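Local coordinates for protein cystathionine beta-lyases/cystathionine gamma-synthases (Corynebacterium glutamicum, PDB 5X5H) that probably catalyses the pyridoxal phosphate-dependent replacement of succinate in O-succinyl-L-homoserine by L-cysteine, yielding L,L-cystathionine for methionine biosynthesis, at residues A[138-141]-A[142-146]; A[292-295]-A[296-299]; A[369-372]-A[373-376]. One frame throughout, in Å; residues are numbered along the deposited sequence.

How the interactions relate
Three short local contacts, strung in series along one chain, illustrate how ends of helices are settled in a trans-sulfuration enzyme. Interaction 1 links helix 133-139 to strand 144-150, on the seven-stranded sheet of the cofactor-binding domain. Interactions 2 and 3 lie on helices attached to the smaller, C-terminal sheet: helix 292-298 lies between strands 278-282 and 305-310, and helix 372-384 follows strand 362-366. Centres of interactions 1 and 2 are 26 Å apart, as are those of 2 and 3, whereas 1 and 3 are separated by 46 Å across the chain's centre. The middle one comes nearest the cofactor. Helices of both domains are thus secured locally, but only interaction 3 meets a second subunit.

Interaction 1. Residues A[138-141]-A[142-146]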
ATOM      1  N   ALA A 138      39.996  24.949 -15.248  1.00 20.44           N
ATOM      2  CA  ALA A 138      41.368  24.685 -14.775  1.00 21.50           C
ATOM      3  C   ALA A 138      41.545  23.381 -14.083  1.00 21.93           C
ATOM      4  O   ALA A 138      42.632  22.827 -13.987  1.00 24.44           O
ATOM      5  CB  ALA A 138      41.895  25.831 -13.850  1.00 20.17           C
ATOM      6  N   ALA A 139      40.451  22.844 -13.503  1.00 17.10           N
ATOM      7  CA  ALA A 139      40.512  21.661 -12.771  1.00 17.08           C
ATOM      8  C   ALA A 139      40.379  20.342 -13.585  1.00 15.72           C
ATOM      9  O   ALA A 139      40.630  19.283 -12.997  1.00 18.43           O
ATOM     10  CB  ALA A 139      39.412  21.690 -11.739  1.00 20.32           C
ATOM     11  N   ILE A 140      39.964  20.489 -14.814  1.00 17.32           N
ATOM     12  CA  ILE A 140      39.825  19.329 -15.740  1.00 15.92           C
ATOM     13  C   ILE A 140      41.220  18.820 -16.120  1.00 20.70           C
ATOM     14  O   ILE A 140      42.061  19.689 -16.538  1.00 23.69           O
ATOM     15  CB  ILE A 140      39.051  19.695 -16.968  1.00 17.61           C
ATOM     16  CG1 ILE A 140      37.606  20.171 -16.634  1.00 19.18           C
ATOM     17  CG2 ILE A 140      39.040  18.546 -17.992  1.00 20.39           C
ATOM     18  CD1 ILE A 140      36.834  20.730 -17.767  1.00 21.17           C
ATOM     19  N   LYS A 141      41.477  17.552 -15.859  1.00 17.91           N
ATOM     20  CA  LYS A 141      42.731  16.840 -16.189  1.00 21.35           C
ATOM     21  C   LYS A 141      42.437  15.762 -17.251  1.00 20.69           C
ATOM     22  O   LYS A 141      41.296  15.552 -17.652  1.00 19.28           O
ATOM     23  CB  LYS A 141      43.274  16.179 -14.928  1.00 22.18           C
ATOM     24  CG  LYS A 141      43.417  17.090 -13.707  1.00 25.87           C
ATOM     25  CD  LYS A 141      44.193  16.447 -12.627  1.00 26.19           C
ATOM     26  CE  LYS A 141      43.481  15.257 -12.034  1.00 25.54           C
ATOM     27  NZ  LYS A 141      44.269  14.530 -11.043  1.00 28.57           N
ATOM     28  N   ASP A 142      43.483  15.114 -17.714  1.00 20.61           N
ATOM     29  CA  ASP A 142      43.325  14.141 -18.774  1.00 22.74           C
ATOM     30  C   ASP A 142      42.532  12.929 -18.310  1.00 21.18           C
ATOM     31  O   ASP A 142      41.805  12.374 -19.125  1.00 21.50           O
ATOM     32  CB  ASP A 142      44.719  13.691 -19.155  1.00 27.99           C
ATOM     33  CG  ASP A 142      45.416  14.683 -20.073  1.00 33.04           C
ATOM     34  OD1 ASP A 142      44.811  15.645 -20.581  1.00 35.43           O
ATOM     35  OD2 ASP A 142      46.612  14.468 -20.301  1.00 44.95           O
ATOM     36  N   ASN A 143      42.553  12.683 -17.027  1.00 17.88           N
ATOM     37  CA  ASN A 143      41.793  11.588 -16.414  1.00 18.69           C
ATOM     38  C   ASN A 143      40.384  11.990 -15.874  1.00 16.60           C
ATOM     39  O   ASN A 143      39.742  11.145 -15.265  1.00 17.43           O
ATOM     40  CB  ASN A 143      42.547  10.779 -15.426  1.00 17.97           C
ATOM     41  CG  ASN A 143      42.943  11.494 -14.166  1.00 16.72           C
ATOM     42  OD1 ASN A 143      43.164  12.760 -14.267  1.00 21.31           O
ATOM     43  ND2 ASN A 143      43.049  10.825 -13.003  1.00 17.96           N
ATOM     44  N   THR A 144      39.994  13.227 -16.067  1.00 17.36           N
ATOM     45  CA  THR A 144      38.651  13.710 -15.570  1.00 15.86           C
ATOM     46  C   THR A 144      37.642  13.032 -16.412  1.00 15.00           C
ATOM     47  O   THR A 144      37.568  13.257 -17.595  1.00 18.91           O
ATOM     48  CB  THR A 144      38.532  15.195 -15.676  1.00 16.62           C
ATOM     49  OG1 THR A 144      39.590  15.782 -14.852  1.00 15.61           O
ATOM     50  CG2 THR A 144      37.139  15.658 -15.058  1.00 17.02           C
ATOM     51  N   LYS A 145      36.726  12.271 -15.752  1.00 14.29           N
ATOM     52  CA  LYS A 145      35.579  11.641 -16.443  1.00 14.96           C
ATOM     53  C   LYS A 145      34.245  12.223 -16.093  1.00 14.14           C
ATOM     54  O   LYS A 145      33.275  12.034 -16.804  1.00 14.38           O
ATOM     55  CB  LYS A 145      35.586  10.134 -16.109  1.00 15.46           C
ATOM     56  CG  LYS A 145      36.827   9.401 -16.526  1.00 19.44           C
ATOM     57  CD  LYS A 145      36.974   9.417 -18.039  1.00 23.96           C
ATOM     58  CE  LYS A 145      37.913   8.303 -18.456  1.00 30.69           C
ATOM     59  NZ  LYS A 145      39.190   8.770 -18.094  1.00 31.06           N
ATOM     60  N   LEU A 146      34.196  13.077 -15.068  1.00 14.23           N
ATOM     61  CA  LEU A 146      32.906  13.553 -14.530  1.00 14.13           C
ATOM     62  C   LEU A 146      33.079  14.944 -13.976  1.00 13.83           C
ATOM     63  O   LEU A 146      33.968  15.169 -13.125  1.00 14.78           O
ATOM     64  CB  LEU A 146      32.482  12.571 -13.434  1.00 16.13           C
ATOM     65  CG  LEU A 146      31.113  12.847 -12.804  1.00 17.71           C
ATOM     66  CD1 LEU A 146      29.968  12.956 -13.773  1.00 17.49           C
ATOM     67  CD2 LEU A 146      30.890  11.715 -11.766  1.00 19.70           C
TER
HETATM   68  O   HOH W   1      38.872  14.931 -19.319  1.00 31.38           O
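K141 and T144 are tied together twice. The backbone N-H of K141 points almost straight at the T144 hydroxyl (N to OG1 2.8 Å, N-H...O 166°), and the backbone N of T144 returns a bond to K141 O at 3.1 Å. That second donor stands above the carbonyl plane and not on a lone pair, a position that goes with the tight curve of the turn. A water donates to the same K141 O at 3.0 Å and to T144 O at 2.7 Å, closing a further bridge, while T144 OG1 also bonds to H99 ND1. With chi1 at -60°, OG1 lies beside its own backbone N and anti to the carbonyl carbon, the rotation that turns it to the N-H of K141.

The pair brackets a type I beta turn, K141 to T144, by which the chain leaves helix 133-139 and enters strand 144-150. This is the return leg of a beta-alpha-beta crossover that begins at strand 124-128 and passes over strand 99-103, in the parallel part of the sheet of this pyridoxal phosphate-dependent fold.

On the turn itself, the side chains of K141 and N143 run alongside each other and point the same way. N143 OD1 is approached by two carbons of the lysine, CE at 3.4 Å and CB at 3.5 Å. The nitrogens find their partners beyond the turn: K141 NZ forms a salt bridge with E124, and N143 ND2 bonds to G97 O as well as to E124 OE1, tying the turn to the start of strand 124-128 and the loop before strand 99-103 of the same chain.

Across the two segments the apolar contact is slight: I140 lies across T144 at about a right angle, and its CG2 methyl reaches the threonine CB at 4.1 Å. T144 and A139 pack on V101 of strand 99-103.

Interaction 2. Residues A[292-295]-A[296-299]; sequences HEVA and AKQM
A295 with M299 and V294 with Q298 form i to i+4 contacts along the short helix 292-298, which in the C-terminal domain connects the adjacent antiparallel strands 278-282 and 305-310. The two segments make up the whole of this helix, M299 being the first residue to leave helical backbone angles. The ladder opens with A296 N donating to H292 O at 2.9 Å and runs on through K297 N to E293 O and Q298 N to V294 O. V294 O and A295 O each take a second, weak bond of the i to i+3 kind, from K297 N and Q298 N respectively, so two carbonyls are shared as the helix ends. M299 N closes the series on A295 O at 2.8 Å.

The Q298 side chain crosses V294 obliquely. Its amide lies flat beneath the valine CG1 methyl, which sits over the face with CD, OE1 and NE2 each 3.9 Å away. Outside the helix the same amide is held at both ends: NE2 bonds to T160 O and OE1 accepts from I162 N, fixing its rotation. K297 reaches that loop too, through a salt bridge from NZ to D161, and V294 packs on I159 and D161; the loop before helix 162-167 thus covers this side.

K297 CG stands between its backbone N and carbonyl carbon (chi1 59°), which presses it to 3.1 Å from V294 O. M299 is buried and packs on Q188, its side chain about 12 Å from the bound pyridoxal phosphate. There its CB lies 3.2 Å from A295 O, and its sulfur, SD, rests against the A295 methyl CB at 3.9 Å.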
ATOM      1  N   HIS A 292      22.358  35.358 -10.081  1.00 14.15           N
ATOM      2  CA  HIS A 292      20.954  35.639 -10.416  1.00 14.85           C
ATOM      3  C   HIS A 292      20.671  35.702 -11.914  1.00 15.07           C
ATOM      4  O   HIS A 292      19.690  35.155 -12.425  1.00 17.00           O
ATOM      5  CB  HIS A 292      20.467  36.990  -9.756  1.00 15.23           C
ATOM      6  CG  HIS A 292      19.153  37.460 -10.252  1.00 16.56           C
ATOM      7  ND1 HIS A 292      17.964  36.839  -9.911  1.00 17.17           N
ATOM      8  CD2 HIS A 292      18.831  38.384 -11.191  1.00 17.71           C
ATOM      9  CE1 HIS A 292      16.958  37.445 -10.563  1.00 18.08           C
ATOM     10  NE2 HIS A 292      17.459  38.421 -11.323  1.00 19.22           N
ATOM     11  N   GLU A 293      21.522  36.377 -12.718  1.00 17.95           N
ATOM     12  CA  GLU A 293      21.317  36.507 -14.124  1.00 18.10           C
ATOM     13  C   GLU A 293      21.434  35.140 -14.859  1.00 17.32           C
ATOM     14  O   GLU A 293      20.635  34.906 -15.789  1.00 19.37           O
ATOM     15  CB  GLU A 293      22.257  37.603 -14.724  1.00 25.46           C
ATOM     16  CG  GLU A 293      21.891  38.951 -14.079  1.00 35.91           C
ATOM     17  CD  GLU A 293      20.798  39.781 -14.755  1.00 49.22           C
ATOM     18  OE1 GLU A 293      21.175  40.749 -15.476  1.00 63.11           O
ATOM     19  OE2 GLU A 293      19.582  39.532 -14.526  1.00 60.21           O
ATOM     20  N   VAL A 294      22.332  34.306 -14.389  1.00 16.63           N
ATOM     21  CA  VAL A 294      22.458  32.906 -14.902  1.00 17.04           C
ATOM     22  C   VAL A 294      21.165  32.171 -14.524  1.00 16.20           C
ATOM     23  O   VAL A 294      20.610  31.513 -15.398  1.00 17.42           O
ATOM     24  CB  VAL A 294      23.693  32.245 -14.366  1.00 17.15           C
ATOM     25  CG1 VAL A 294      23.722  30.765 -14.761  1.00 20.10           C
ATOM     26  CG2 VAL A 294      24.951  32.956 -14.971  1.00 20.13           C
ATOM     27  N   ALA A 295      20.696  32.342 -13.299  1.00 16.23           N
ATOM     28  CA  ALA A 295      19.501  31.600 -12.951  1.00 17.11           C
ATOM     29  C   ALA A 295      18.336  31.997 -13.792  1.00 18.14           C
ATOM     30  O   ALA A 295      17.529  31.188 -14.176  1.00 18.35           O
ATOM     31  CB  ALA A 295      19.155  31.820 -11.502  1.00 14.65           C
ATOM     32  N   ALA A 296      18.169  33.321 -14.078  1.00 16.46           N
ATOM     33  CA  ALA A 296      17.017  33.801 -14.791  1.00 18.21           C
ATOM     34  C   ALA A 296      17.076  33.310 -16.229  1.00 19.89           C
ATOM     35  O   ALA A 296      16.017  33.184 -16.777  1.00 20.79           O
ATOM     36  CB  ALA A 296      17.048  35.333 -14.700  1.00 18.67           C
ATOM     37  N   LYS A 297      18.241  33.012 -16.784  1.00 17.55           N
ATOM     38  CA  LYS A 297      18.307  32.456 -18.148  1.00 21.11           C
ATOM     39  C   LYS A 297      17.971  30.999 -18.215  1.00 20.11           C
ATOM     40  O   LYS A 297      17.367  30.583 -19.194  1.00 25.86           O
ATOM     41  CB  LYS A 297      19.587  32.763 -18.910  1.00 28.03           C
ATOM     42  CG  LYS A 297      20.880  32.319 -18.349  1.00 32.09           C
ATOM     43  CD  LYS A 297      22.022  32.567 -19.366  1.00 38.65           C
ATOM     44  CE  LYS A 297      23.241  31.722 -19.047  1.00 38.48           C
ATOM     45  NZ  LYS A 297      24.527  32.425 -19.365  1.00 38.21           N
ATOM     46  N   GLN A 298      18.297  30.232 -17.184  1.00 16.17           N
ATOM     47  CA  GLN A 298      18.207  28.782 -17.317  1.00 17.84           C
ATOM     48  C   GLN A 298      17.062  28.229 -16.464  1.00 18.34           C
ATOM     49  O   GLN A 298      16.776  27.013 -16.630  1.00 18.99           O
ATOM     50  CB  GLN A 298      19.523  28.118 -16.980  1.00 17.70           C
ATOM     51  CG  GLN A 298      20.020  28.172 -15.612  1.00 18.47           C
ATOM     52  CD  GLN A 298      21.443  27.636 -15.388  1.00 15.14           C
ATOM     53  OE1 GLN A 298      22.259  27.468 -16.341  1.00 17.44           O
ATOM     54  NE2 GLN A 298      21.762  27.445 -14.142  1.00 17.50           N
ATOM     55  N   MET A 299      16.402  28.995 -15.588  1.00 15.38           N
ATOM     56  CA  MET A 299      15.339  28.519 -14.726  1.00 13.73           C
ATOM     57  C   MET A 299      14.043  29.266 -15.083  1.00 15.57           C
ATOM     58  O   MET A 299      14.052  30.535 -15.253  1.00 17.26           O
ATOM     59  CB  MET A 299      15.619  28.772 -13.296  1.00 15.51           C
ATOM     60  CG  MET A 299      16.914  28.149 -12.738  1.00 15.34           C
ATOM     61  SD  MET A 299      17.227  28.416 -11.005  1.00 16.17           S
ATOM     62  CE  MET A 299      15.898  27.379 -10.299  1.00 17.04           C
TER

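Interaction 3. Residues A[369-372]-A[373-376]; sequences IEDI and EDLL
The backbone carbonyl of D371 accepts L375 N at 3.1 Å and, weakly, D374 N at 3.0 Å, while I372 O takes L376 N in a nearly straight bond of 2.8 Å. D371 stands at the N-cap position of helix 372-384, yet its carboxylate makes no capping bond and serves other partners. A water donates to D371 OD1 at 2.7 Å and to E373 OE1 at 2.8 Å, joining two acids that are both probably negative. The side chains of D371 and D374 lie side by side and point the same way, but their carboxylate planes are turned 79° apart, with the OD2 atoms 4.2 Å from each other.

This first turn of the helix, which follows strand 362-366 of the C-terminal sheet, is also a subunit contact. From a second subunit, T12 N bonds to D371 OD2, and T12 OG1 and G9 N bond to D374 OD2, which probably eases the like charges; E370 OE2 meets H16 of that subunit. The bend of E370 at chi2 (98°) brings its carboxylate across L375, OE1 to CD2 3.8 Å, OE1 being hydrogen-bonded to S338 OG. I372, with CG1 anti to the backbone N (chi1 -171°), lays that carbon 3.7 Å from L376 CD1.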
ATOM      1  N   ILE A 369       3.351  24.664   0.447  1.00 11.45           N
ATOM      2  CA  ILE A 369       2.206  25.209  -0.265  1.00 11.77           C
ATOM      3  C   ILE A 369       1.123  25.672   0.607  1.00 12.44           C
ATOM      4  O   ILE A 369      -0.036  25.921   0.166  1.00 13.78           O
ATOM      5  CB  ILE A 369       1.681  24.327  -1.442  1.00 11.06           C
ATOM      6  CG1 ILE A 369       1.086  23.030  -0.905  1.00 10.38           C
ATOM      7  CG2 ILE A 369       2.781  24.039  -2.422  1.00 11.94           C
ATOM      8  CD1 ILE A 369       0.432  22.186  -1.992  1.00 11.43           C
ATOM      9  N   GLU A 370       1.357  25.835   1.905  1.00 11.89           N
ATOM     10  CA  GLU A 370       0.411  26.467   2.810  1.00 11.12           C
ATOM     11  C   GLU A 370       0.102  27.893   2.379  1.00 11.31           C
ATOM     12  O   GLU A 370       0.784  28.458   1.561  1.00 12.42           O
ATOM     13  CB  GLU A 370       0.936  26.444   4.293  1.00 11.53           C
ATOM     14  CG  GLU A 370       1.268  25.031   4.834  1.00 11.94           C
ATOM     15  CD  GLU A 370       2.741  24.682   4.751  1.00 11.56           C
ATOM     16  OE1 GLU A 370       3.468  25.196   3.868  1.00 12.49           O
ATOM     17  OE2 GLU A 370       3.154  23.777   5.510  1.00 12.65           O
ATOM     18  N   ASP A 371      -0.934  28.436   3.019  1.00 11.78           N
ATOM     19  CA  ASP A 371      -1.303  29.847   2.660  1.00 11.94           C
ATOM     20  C   ASP A 371      -0.163  30.799   3.042  1.00 13.37           C
ATOM     21  O   ASP A 371       0.326  30.727   4.208  1.00 12.49           O
ATOM     22  CB  ASP A 371      -2.623  30.210   3.334  1.00 13.33           C
ATOM     23  CG  ASP A 371      -3.769  29.475   2.688  1.00 16.33           C
ATOM     24  OD1 ASP A 371      -4.244  29.956   1.658  1.00 20.91           O
ATOM     25  OD2 ASP A 371      -4.080  28.409   3.194  1.00 16.22           O
ATOM     26  N   ILE A 372       0.188  31.728   2.149  1.00 13.03           N
ATOM     27  CA  ILE A 372       1.263  32.684   2.441  1.00 13.21           C
ATOM     28  C   ILE A 372       1.025  33.482   3.652  1.00 14.70           C
ATOM     29  O   ILE A 372       1.976  33.780   4.353  1.00 13.68           O
ATOM     30  CB  ILE A 372       1.502  33.530   1.157  1.00 13.77           C
ATOM     31  CG1 ILE A 372       2.804  34.391   1.361  1.00 15.95           C
ATOM     32  CG2 ILE A 372       0.360  34.379   0.688  1.00 14.82           C
ATOM     33  CD1 ILE A 372       4.049  33.651   1.634  1.00 15.84           C
ATOM     34  N   GLU A 373      -0.197  33.897   3.917  1.00 14.58           N
ATOM     35  CA  GLU A 373      -0.457  34.688   5.142  1.00 15.91           C
ATOM     36  C   GLU A 373      -0.072  33.946   6.384  1.00 18.38           C
ATOM     37  O   GLU A 373       0.471  34.544   7.308  1.00 16.61           O
ATOM     38  CB  GLU A 373      -1.903  35.126   5.284  1.00 19.15           C
ATOM     39  CG  GLU A 373      -2.377  35.999   4.114  1.00 23.10           C
ATOM     40  CD  GLU A 373      -2.840  35.238   2.829  1.00 28.18           C
ATOM     41  OE1 GLU A 373      -2.814  33.904   2.709  1.00 21.29           O
ATOM     42  OE2 GLU A 373      -3.060  36.036   1.822  1.00 31.07           O
ATOM     43  N   ASP A 374      -0.312  32.657   6.447  1.00 14.72           N
ATOM     44  CA  ASP A 374       0.036  31.897   7.582  1.00 14.59           C
ATOM     45  C   ASP A 374       1.577  31.672   7.676  1.00 14.08           C
ATOM     46  O   ASP A 374       2.144  31.691   8.767  1.00 14.50           O
ATOM     47  CB  ASP A 374      -0.638  30.512   7.543  1.00 14.20           C
ATOM     48  CG  ASP A 374      -2.141  30.611   7.555  1.00 17.16           C
ATOM     49  OD1 ASP A 374      -2.733  31.527   8.199  1.00 18.78           O
ATOM     50  OD2 ASP A 374      -2.787  29.715   6.949  1.00 14.94           O
ATOM     51  N   LEU A 375       2.234  31.451   6.557  1.00 12.73           N
ATOM     52  CA  LEU A 375       3.727  31.285   6.568  1.00 14.07           C
ATOM     53  C   LEU A 375       4.356  32.625   6.957  1.00 14.62           C
ATOM     54  O   LEU A 375       5.295  32.623   7.737  1.00 13.94           O
ATOM     55  CB  LEU A 375       4.183  30.856   5.209  1.00 14.03           C
ATOM     56  CG  LEU A 375       3.808  29.404   4.831  1.00 14.17           C
ATOM     57  CD1 LEU A 375       4.029  29.138   3.333  1.00 14.92           C
ATOM     58  CD2 LEU A 375       4.450  28.374   5.753  1.00 17.31           C
ATOM     59  N   LEU A 376       3.896  33.751   6.403  1.00 13.43           N
ATOM     60  CA  LEU A 376       4.455  35.109   6.793  1.00 14.19           C
ATOM     61  C   LEU A 376       4.265  35.283   8.279  1.00 16.05           C
ATOM     62  O   LEU A 376       5.220  35.764   8.975  1.00 16.48           O
ATOM     63  CB  LEU A 376       3.783  36.202   6.020  1.00 15.38           C
ATOM     64  CG  LEU A 376       4.225  36.389   4.611  1.00 18.35           C
ATOM     65  CD1 LEU A 376       3.254  37.196   3.788  1.00 17.81           C
ATOM     66  CD2 LEU A 376       5.609  37.043   4.575  1.00 20.55           C
TER
HETATM   67  O   HOH W   2      -3.403  32.284   0.521  1.00 24.68           O